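Local coordinates for protein TSC1 N-terminal domain (Chaetomium thermophilum, PDB 7A0M) that probably helps the TSC complex bind phosphoinositides at the lysosomal membrane and thereby takes part in mTORC1 regulation, at residues K63-Q66 with K71-A74; D262-L267 with T389-I394; E123-S128 with L178-K183. One frame throughout, in Å; residues are numbered along the deposited sequence.

How the contacts relate
The three contacts follow one another along a chain of helices and loops without strands, each closing before the next opens, so none nests in or crosses another. Contact 1 closes the short turn between helix 45-65 and helix 69-81, near the N-terminal end. Contact 3 comes next and closes a longer loop of 49 residues, which includes helix 142-153, bringing the ends of helix 113-125 and helix 168-183 together. Contact 2 spans the largest interval, 121 residues, and joins the lead-in to helix 267-278 to the short helix 389-392. Contacts 1 and 2 lie on opposite sides of the chain's centre, their own centres about 58 Å apart.

Contact 1: K63-Q66 with K71-A74; sequences KAVQ and KYAA
The carbonyl oxygen of Ala64 accepts a hydrogen bond from His68 ND1, in the turn between the two segments, and also lies against the aliphatic part of Lys71, with CE of Lys71 4.0 Å from O of Ala64. The lysine starts out towards residues 63-66 and brings CD and CE up to this carbonyl; its bent end (chi4 -50°) then carries the amine away.

Beside it, Val65 meets both Lys71 and Tyr72, in the first turn of helix 69-81. With CG1 anti to the backbone N (chi1 -169°), this methyl reaches the rim of the Tyr72 ring rather than a face, CG1 of Val65 lying in the ring plane 3.7 Å from CD1 of Tyr72. The same methyl is 3.8 Å from the carbonyl O of Lys71. Val65 O also sits at the ring edge, near its plane. The placing of the phenol hydroxyl against Gln66 O is doubtful, because the modelled atoms clash.

The ring of Tyr72 meets that of Trp61, their planes about 20° apart, and Ile20 of helix 9-21 packs on Ala64, Val65 and Lys71. The pairing is thus a tight helical hairpin, helix 45-65 turning into helix 69-81 after a wider pi-type turn at residues 63-65. Chemically, the sound contacts between residues 63-66 and 71-74 are van der Waals ones, with the hydrogen bond to Ala64 O supplied by His68 from within the turn.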
loop_
_atom_site.group_PDB
_atom_site.type_symbol
_atom_site.label_atom_id
_atom_site.label_comp_id
_atom_site.label_asym_id
_atom_site.label_seq_id
_atom_site.Cartn_x
_atom_site.Cartn_y
_atom_site.Cartn_z
ATOM N N LYS B 63 -33.694 -44.141 45.906
ATOM C CA LYS B 63 -34.279 -45.474 45.989
ATOM C C LYS B 63 -34.668 -46.048 44.633
ATOM O O LYS B 63 -34.778 -47.273 44.507
ATOM C CB LYS B 63 -35.498 -45.480 46.915
ATOM C CG LYS B 63 -35.201 -45.084 48.355
ATOM C CD LYS B 63 -36.476 -45.050 49.193
ATOM C CE LYS B 63 -36.183 -44.695 50.644
ATOM N NZ LYS B 63 -37.431 -44.478 51.431
ATOM N N ALA B 64 -34.904 -45.210 43.629
ATOM C CA ALA B 64 -35.490 -45.679 42.381
ATOM C C ALA B 64 -34.736 -45.277 41.122
ATOM O O ALA B 64 -34.902 -45.951 40.098
ATOM C CB ALA B 64 -36.942 -45.192 42.257
ATOM N N VAL B 65 -33.933 -44.216 41.140
ATOM C CA VAL B 65 -33.361 -43.666 39.923
ATOM C C VAL B 65 -31.843 -43.817 39.874
ATOM O O VAL B 65 -31.293 -44.079 38.803
ATOM C CB VAL B 65 -33.774 -42.190 39.728
ATOM C CG1 VAL B 65 -33.400 -41.718 38.331
ATOM C CG2 VAL B 65 -35.264 -42.026 39.955
ATOM N N GLN B 66 -31.146 -43.661 41.011
ATOM C CA GLN B 66 -29.687 -43.517 40.982
ATOM C C GLN B 66 -28.969 -44.488 40.055
ATOM O O GLN B 66 -28.077 -44.081 39.312
ATOM C CB GLN B 66 -29.082 -43.696 42.368
ATOM C CG GLN B 66 -27.561 -43.607 42.345
ATOM C CD GLN B 66 -26.922 -43.711 43.721
ATOM O OE1 GLN B 66 -27.594 -43.767 44.753
ATOM N NE2 GLN B 66 -25.612 -43.828 43.730
ATOM N N LYS B 71 -34.098 -44.416 33.300
ATOM C CA LYS B 71 -34.949 -43.529 34.069
ATOM C C LYS B 71 -34.269 -42.202 34.363
ATOM O O LYS B 71 -34.920 -41.296 34.895
ATOM C CB LYS B 71 -35.375 -44.212 35.372
ATOM C CG LYS B 71 -36.222 -45.457 35.146
ATOM C CD LYS B 71 -36.649 -46.093 36.456
ATOM C CE LYS B 71 -36.121 -47.510 36.585
ATOM N NZ LYS B 71 -36.398 -48.328 35.373
ATOM N N TYR B 72 -32.977 -42.074 34.042
ATOM C CA TYR B 72 -32.317 -40.778 34.158
ATOM C C TYR B 72 -32.981 -39.783 33.221
ATOM O O TYR B 72 -33.333 -38.668 33.620
ATOM C CB TYR B 72 -30.829 -40.887 33.818
ATOM C CG TYR B 72 -29.928 -41.512 34.857
ATOM C CD1 TYR B 72 -30.400 -41.868 36.111
ATOM C CD2 TYR B 72 -28.588 -41.738 34.573
ATOM C CE1 TYR B 72 -29.557 -42.432 37.050
ATOM C CE2 TYR B 72 -27.744 -42.301 35.500
ATOM C CZ TYR B 72 -28.230 -42.647 36.734
ATOM O OH TYR B 72 -27.374 -43.208 37.651
ATOM N N ALA B 73 -33.164 -40.186 31.961
ATOM C CA ALA B 73 -33.799 -39.315 30.979
ATOM C C ALA B 73 -35.223 -38.982 31.396
ATOM O O ALA B 73 -35.679 -37.845 31.230
ATOM C CB ALA B 73 -33.779 -39.974 29.600
ATOM N N ALA B 74 -35.945 -39.970 31.931
ATOM C CA ALA B 74 -37.277 -39.709 32.463
ATOM C C ALA B 74 -37.211 -38.793 33.679
ATOM O O ALA B 74 -38.028 -37.874 33.814
ATOM C CB ALA B 74 -37.966 -41.025 32.816
#

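Contact 2: D262-L267 with T389-I394; sequences DIVPYL and TEKTNI
Lys391 lays its hydrocarbon chain against Val264, and the contact can be traced from the backbone outwards. CB of Lys391 is 4.1 Å from CG1 of Val264. CG of Lys391 stays beside that methyl and also approaches Leu267, whose CD1 lies 4.4 Å from it. CD of Lys391 is still 4.1 Å from Val264 CG1; the bend at chi3 (-64°) then turns CE and the amine away from residues 262-267, and NZ makes a long, weak ion pair with Glu388 OE1. The valine and lysine side chains cross at about a right angle, one methyl of the valine meeting three successive lysine carbons. The other methyl, CG2 of Val264, faces the backbone O of Lys391 at 4.0 Å.

Val264 starts the 3-10 turn 264-266 that runs into helix 267-278, whereas Lys391 belongs to the short helix 389-392. Tyr334 touches both Val264 and Glu390, and Glu390 is hydrogen-bonded to Ile336 N and Asn337 ND2, which ties helix 389-392 to the start of helix 335-343. The contact itself is small and made by van der Waals packing, mostly of lysine methylenes on branched side chains, while the charged amine stays directed away from them.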
loop_
_atom_site.group_PDB
_atom_site.type_symbol
_atom_site.label_atom_id
_atom_site.label_comp_id
_atom_site.label_asym_id
_atom_site.label_seq_id
_atom_site.Cartn_x
_atom_site.Cartn_y
_atom_site.Cartn_z
ATOM N N ASP B 262 -9.650 1.028 23.277
ATOM C CA ASP B 262 -9.214 0.835 24.652
ATOM C C ASP B 262 -7.824 0.221 24.765
ATOM O O ASP B 262 -7.352 -0.001 25.884
ATOM C CB ASP B 262 -10.223 -0.041 25.398
ATOM C CG ASP B 262 -11.633 0.510 25.338
ATOM O OD1 ASP B 262 -11.820 1.706 25.647
ATOM O OD2 ASP B 262 -12.554 -0.252 24.980
ATOM N N ILE B 263 -7.159 -0.061 23.644
ATOM C CA ILE B 263 -5.872 -0.749 23.659
ATOM C C ILE B 263 -4.696 0.222 23.605
ATOM O O ILE B 263 -3.547 -0.215 23.484
ATOM C CB ILE B 263 -5.779 -1.774 22.517
ATOM C CG1 ILE B 263 -5.734 -1.064 21.163
ATOM C CG2 ILE B 263 -6.951 -2.742 22.574
ATOM C CD1 ILE B 263 -5.572 -2.007 19.989
ATOM N N VAL B 264 -4.956 1.531 23.674
ATOM C CA VAL B 264 -3.867 2.513 23.644
ATOM C C VAL B 264 -2.819 2.252 24.728
ATOM O O VAL B 264 -1.622 2.269 24.409
ATOM C CB VAL B 264 -4.434 3.937 23.692
ATOM C CG1 VAL B 264 -3.315 4.951 23.889
ATOM C CG2 VAL B 264 -5.205 4.242 22.421
ATOM N N PRO B 265 -3.178 2.014 25.995
ATOM C CA PRO B 265 -2.138 1.711 26.993
ATOM C C PRO B 265 -1.362 0.439 26.699
ATOM O O PRO B 265 -0.265 0.259 27.246
ATOM C CB PRO B 265 -2.926 1.590 28.305
ATOM C CG PRO B 265 -4.183 2.346 28.067
ATOM C CD PRO B 265 -4.509 2.119 26.625
ATOM N N TYR B 266 -1.889 -0.448 25.859
ATOM C CA TYR B 266 -1.236 -1.711 25.547
ATOM C C TYR B 266 -0.375 -1.650 24.292
ATOM O O TYR B 266 0.319 -2.627 23.993
ATOM C CB TYR B 266 -2.287 -2.816 25.383
ATOM C CG TYR B 266 -3.080 -3.098 26.640
ATOM C CD1 TYR B 266 -2.603 -3.973 27.608
ATOM C CD2 TYR B 266 -4.307 -2.483 26.861
ATOM C CE1 TYR B 266 -3.327 -4.229 28.761
ATOM C CE2 TYR B 266 -5.037 -2.733 28.010
ATOM C CZ TYR B 266 -4.542 -3.607 28.955
ATOM O OH TYR B 266 -5.266 -3.858 30.099
ATOM N N LEU B 267 -0.406 -0.538 23.554
ATOM C CA LEU B 267 0.322 -0.453 22.287
ATOM C C LEU B 267 1.811 -0.762 22.410
ATOM O O LEU B 267 2.325 -1.522 21.572
ATOM C CB LEU B 267 0.086 0.923 21.653
ATOM C CG LEU B 267 -1.301 1.130 21.043
ATOM C CD1 LEU B 267 -1.395 2.494 20.384
ATOM C CD2 LEU B 267 -1.614 0.028 20.041
ATOM N N THR B 389 -3.142 12.510 17.909
ATOM C CA THR B 389 -4.594 12.455 17.780
ATOM C C THR B 389 -5.096 11.084 17.345
ATOM O O THR B 389 -6.267 10.769 17.580
ATOM C CB THR B 389 -5.082 13.519 16.796
ATOM O OG1 THR B 389 -4.373 13.390 15.557
ATOM C CG2 THR B 389 -4.858 14.913 17.364
ATOM N N GLU B 390 -4.248 10.265 16.715
ATOM C CA GLU B 390 -4.644 8.892 16.420
ATOM C C GLU B 390 -4.981 8.137 17.700
ATOM O O GLU B 390 -5.919 7.331 17.731
ATOM C CB GLU B 390 -3.537 8.177 15.648
ATOM C CG GLU B 390 -3.831 6.710 15.375
ATOM C CD GLU B 390 -2.732 6.036 14.583
ATOM O OE1 GLU B 390 -2.797 6.070 13.338
ATOM O OE2 GLU B 390 -1.798 5.485 15.203
ATOM N N LYS B 391 -4.228 8.390 18.770
ATOM C CA LYS B 391 -4.524 7.785 20.062
ATOM C C LYS B 391 -5.610 8.549 20.808
ATOM O O LYS B 391 -6.335 7.957 21.617
ATOM C CB LYS B 391 -3.251 7.713 20.906
ATOM C CG LYS B 391 -2.173 6.812 20.323
ATOM C CD LYS B 391 -0.906 6.846 21.162
ATOM C CE LYS B 391 -0.286 8.235 21.163
ATOM N NZ LYS B 391 1.018 8.264 21.880
ATOM N N THR B 392 -5.742 9.851 20.549
ATOM C CA THR B 392 -6.633 10.714 21.314
ATOM C C THR B 392 -8.037 10.783 20.722
ATOM O O THR B 392 -9.023 10.791 21.469
ATOM C CB THR B 392 -6.025 12.122 21.409
ATOM O OG1 THR B 392 -5.016 12.141 22.427
ATOM C CG2 THR B 392 -7.086 13.167 21.737
ATOM N N ASN B 393 -8.159 10.800 19.396
ATOM C CA ASN B 393 -9.462 10.910 18.752
ATOM C C ASN B 393 -10.120 9.536 18.694
ATOM O O ASN B 393 -9.558 8.596 18.122
ATOM C CB ASN B 393 -9.317 11.504 17.351
ATOM C CG ASN B 393 -10.642 11.961 16.766
ATOM O OD1 ASN B 393 -11.680 11.334 16.973
ATOM N ND2 ASN B 393 -10.609 13.065 16.030
ATOM N N ILE B 394 -11.309 9.422 19.286
ATOM C CA ILE B 394 -12.013 8.149 19.407
ATOM C C ILE B 394 -13.257 8.080 18.534
ATOM O O ILE B 394 -14.005 7.095 18.623
ATOM C CB ILE B 394 -12.370 7.848 20.877
ATOM C CG1 ILE B 394 -12.967 9.084 21.559
ATOM C CG2 ILE B 394 -11.140 7.368 21.635
ATOM C CD1 ILE B 394 -14.469 9.222 21.411
#

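Contact 3: E123-S128 with L178-K183; sequences EILSSS and LAFGKK
One polar bond joins Lys183 to Leu125, and it is short: NZ of Lys183 donates to the backbone O of Leu125 at 2.6 Å. The donor lies in the carbonyl plane, with a C=O...N angle of 159°. To get there the lysine leaves its backbone with CG opposite the N (chi1 -165°); the bend at chi2 brings the chain round, with CE of Lys183 3.5 Å from O of Leu125, and the bend at chi4 sets the direction of NZ. Because Leu125 is the last residue of helix 113-125, the ammonium sits at a C-terminal helix end, where the helix dipole would probably favour its positive charge. A methionine in its place would lose this donor and is likely to leave the Leu125 carbonyl without the charged partner that joins it to helix 168-183.

Packing of helix 113-125 beside helix 168-183, with helix 142-153 between them in sequence, is consistent with a HEAT-like alpha-solenoid.

The apolar part is carried by the two methyls of Leu125. CD1 of Leu125 rests on Ala179, 3.7 Å from its CB. CD2 of Leu125 approaches CE1 of Phe180 at 3.5 Å, with CG of the leucine over one face of that ring and the two side chains crossing at about a right angle. Trp144 and Phe141 also meet the Phe180 ring, which places Leu125 at the border of an aromatic cluster.

Within the segment 123-128, Ser127 OG bonds weakly to Ile124 O at 3.3 Å, while Ser126 OG bonds to Leu122 O where the helix gives way to loop.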
loop_
_atom_site.group_PDB
_atom_site.type_symbol
_atom_site.label_atom_id
_atom_site.label_comp_id
_atom_site.label_asym_id
_atom_site.label_seq_id
_atom_site.Cartn_x
_atom_site.Cartn_y
_atom_site.Cartn_z
ATOM N N GLU B 123 -33.190 -24.013 29.750
ATOM C CA GLU B 123 -34.332 -23.493 30.497
ATOM C C GLU B 123 -33.883 -22.766 31.758
ATOM O O GLU B 123 -34.492 -21.766 32.156
ATOM C CB GLU B 123 -35.285 -24.633 30.852
ATOM C CG GLU B 123 -36.008 -25.240 29.664
ATOM C CD GLU B 123 -36.616 -26.591 29.986
ATOM O OE1 GLU B 123 -36.343 -27.121 31.084
ATOM O OE2 GLU B 123 -37.353 -27.131 29.136
ATOM N N ILE B 124 -32.821 -23.257 32.402
ATOM C CA ILE B 124 -32.281 -22.585 33.581
ATOM C C ILE B 124 -31.749 -21.206 33.216
ATOM O O ILE B 124 -31.970 -20.225 33.938
ATOM C CB ILE B 124 -31.184 -23.454 34.225
ATOM C CG1 ILE B 124 -31.772 -24.762 34.749
ATOM C CG2 ILE B 124 -30.486 -22.695 35.343
ATOM C CD1 ILE B 124 -30.725 -25.727 35.260
ATOM N N LEU B 125 -31.049 -21.107 32.084
ATOM C CA LEU B 125 -30.405 -19.852 31.713
ATOM C C LEU B 125 -31.404 -18.793 31.263
ATOM O O LEU B 125 -31.113 -17.594 31.361
ATOM C CB LEU B 125 -29.386 -20.102 30.601
ATOM C CG LEU B 125 -28.172 -20.960 30.948
ATOM C CD1 LEU B 125 -27.301 -21.173 29.720
ATOM C CD2 LEU B 125 -27.383 -20.295 32.056
ATOM N N SER B 126 -32.574 -19.202 30.772
ATOM C CA SER B 126 -33.546 -18.269 30.215
ATOM C C SER B 126 -34.663 -17.891 31.190
ATOM O O SER B 126 -35.716 -17.417 30.749
ATOM C CB SER B 126 -34.146 -18.858 28.935
ATOM O OG SER B 126 -33.146 -19.084 27.952
ATOM N N SER B 127 -34.479 -18.109 32.493
ATOM C CA SER B 127 -35.488 -17.762 33.491
ATOM C C SER B 127 -34.945 -16.762 34.507
ATOM O O SER B 127 -34.039 -17.097 35.277
ATOM C CB SER B 127 -36.002 -19.010 34.209
ATOM O OG SER B 127 -35.012 -19.560 35.059
ATOM N N SER B 128 -35.516 -15.558 34.519
ATOM C CA SER B 128 -35.331 -14.535 35.561
ATOM C C SER B 128 -33.893 -14.434 36.078
ATOM O O SER B 128 -33.610 -14.670 37.253
ATOM C CB SER B 128 -36.289 -14.789 36.726
ATOM O OG SER B 128 -37.642 -14.729 36.312
ATOM N N LEU B 178 -20.621 -22.664 25.908
ATOM C CA LEU B 178 -20.955 -21.527 25.058
ATOM C C LEU B 178 -22.256 -20.868 25.501
ATOM O O LEU B 178 -22.387 -19.640 25.444
ATOM C CB LEU B 178 -21.042 -21.975 23.600
ATOM C CG LEU B 178 -19.701 -22.286 22.931
ATOM C CD1 LEU B 178 -19.886 -22.579 21.451
ATOM C CD2 LEU B 178 -18.716 -21.146 23.139
ATOM N N ALA B 179 -23.229 -21.667 25.945
ATOM C CA ALA B 179 -24.487 -21.103 26.429
ATOM C C ALA B 179 -24.274 -20.312 27.714
ATOM O O ALA B 179 -24.789 -19.198 27.861
ATOM C CB ALA B 179 -25.516 -22.212 26.641
ATOM N N PHE B 180 -23.523 -20.879 28.661
ATOM C CA PHE B 180 -23.191 -20.142 29.877
ATOM C C PHE B 180 -22.326 -18.929 29.563
ATOM O O PHE B 180 -22.463 -17.877 30.200
ATOM C CB PHE B 180 -22.487 -21.061 30.875
ATOM C CG PHE B 180 -23.425 -21.894 31.700
ATOM C CD1 PHE B 180 -24.031 -21.367 32.827
ATOM C CD2 PHE B 180 -23.697 -23.205 31.351
ATOM C CE1 PHE B 180 -24.894 -22.133 33.587
ATOM C CE2 PHE B 180 -24.555 -23.974 32.106
ATOM C CZ PHE B 180 -25.156 -23.438 33.223
ATOM N N GLY B 181 -21.427 -19.056 28.587
ATOM C CA GLY B 181 -20.584 -17.930 28.224
ATOM C C GLY B 181 -21.358 -16.825 27.532
ATOM O O GLY B 181 -21.060 -15.641 27.710
ATOM N N LYS B 182 -22.357 -17.194 26.727
ATOM C CA LYS B 182 -23.203 -16.185 26.096
ATOM C C LYS B 182 -24.009 -15.409 27.129
ATOM O O LYS B 182 -24.263 -14.212 26.950
ATOM C CB LYS B 182 -24.136 -16.844 25.080
ATOM C CG LYS B 182 -24.951 -15.862 24.256
ATOM C CD LYS B 182 -25.931 -16.583 23.344
ATOM C CE LYS B 182 -26.518 -15.639 22.307
ATOM N NZ LYS B 182 -27.117 -16.377 21.162
ATOM N N LYS B 183 -24.411 -16.069 28.216
ATOM C CA LYS B 183 -25.192 -15.402 29.253
ATOM C C LYS B 183 -24.307 -14.555 30.161
ATOM O O LYS B 183 -24.705 -13.459 30.573
ATOM C CB LYS B 183 -25.964 -16.440 30.069
ATOM C CG LYS B 183 -27.069 -15.858 30.931
ATOM C CD LYS B 183 -28.262 -15.460 30.073
ATOM C CE LYS B 183 -29.289 -14.673 30.872
ATOM N NZ LYS B 183 -29.794 -15.446 32.041
#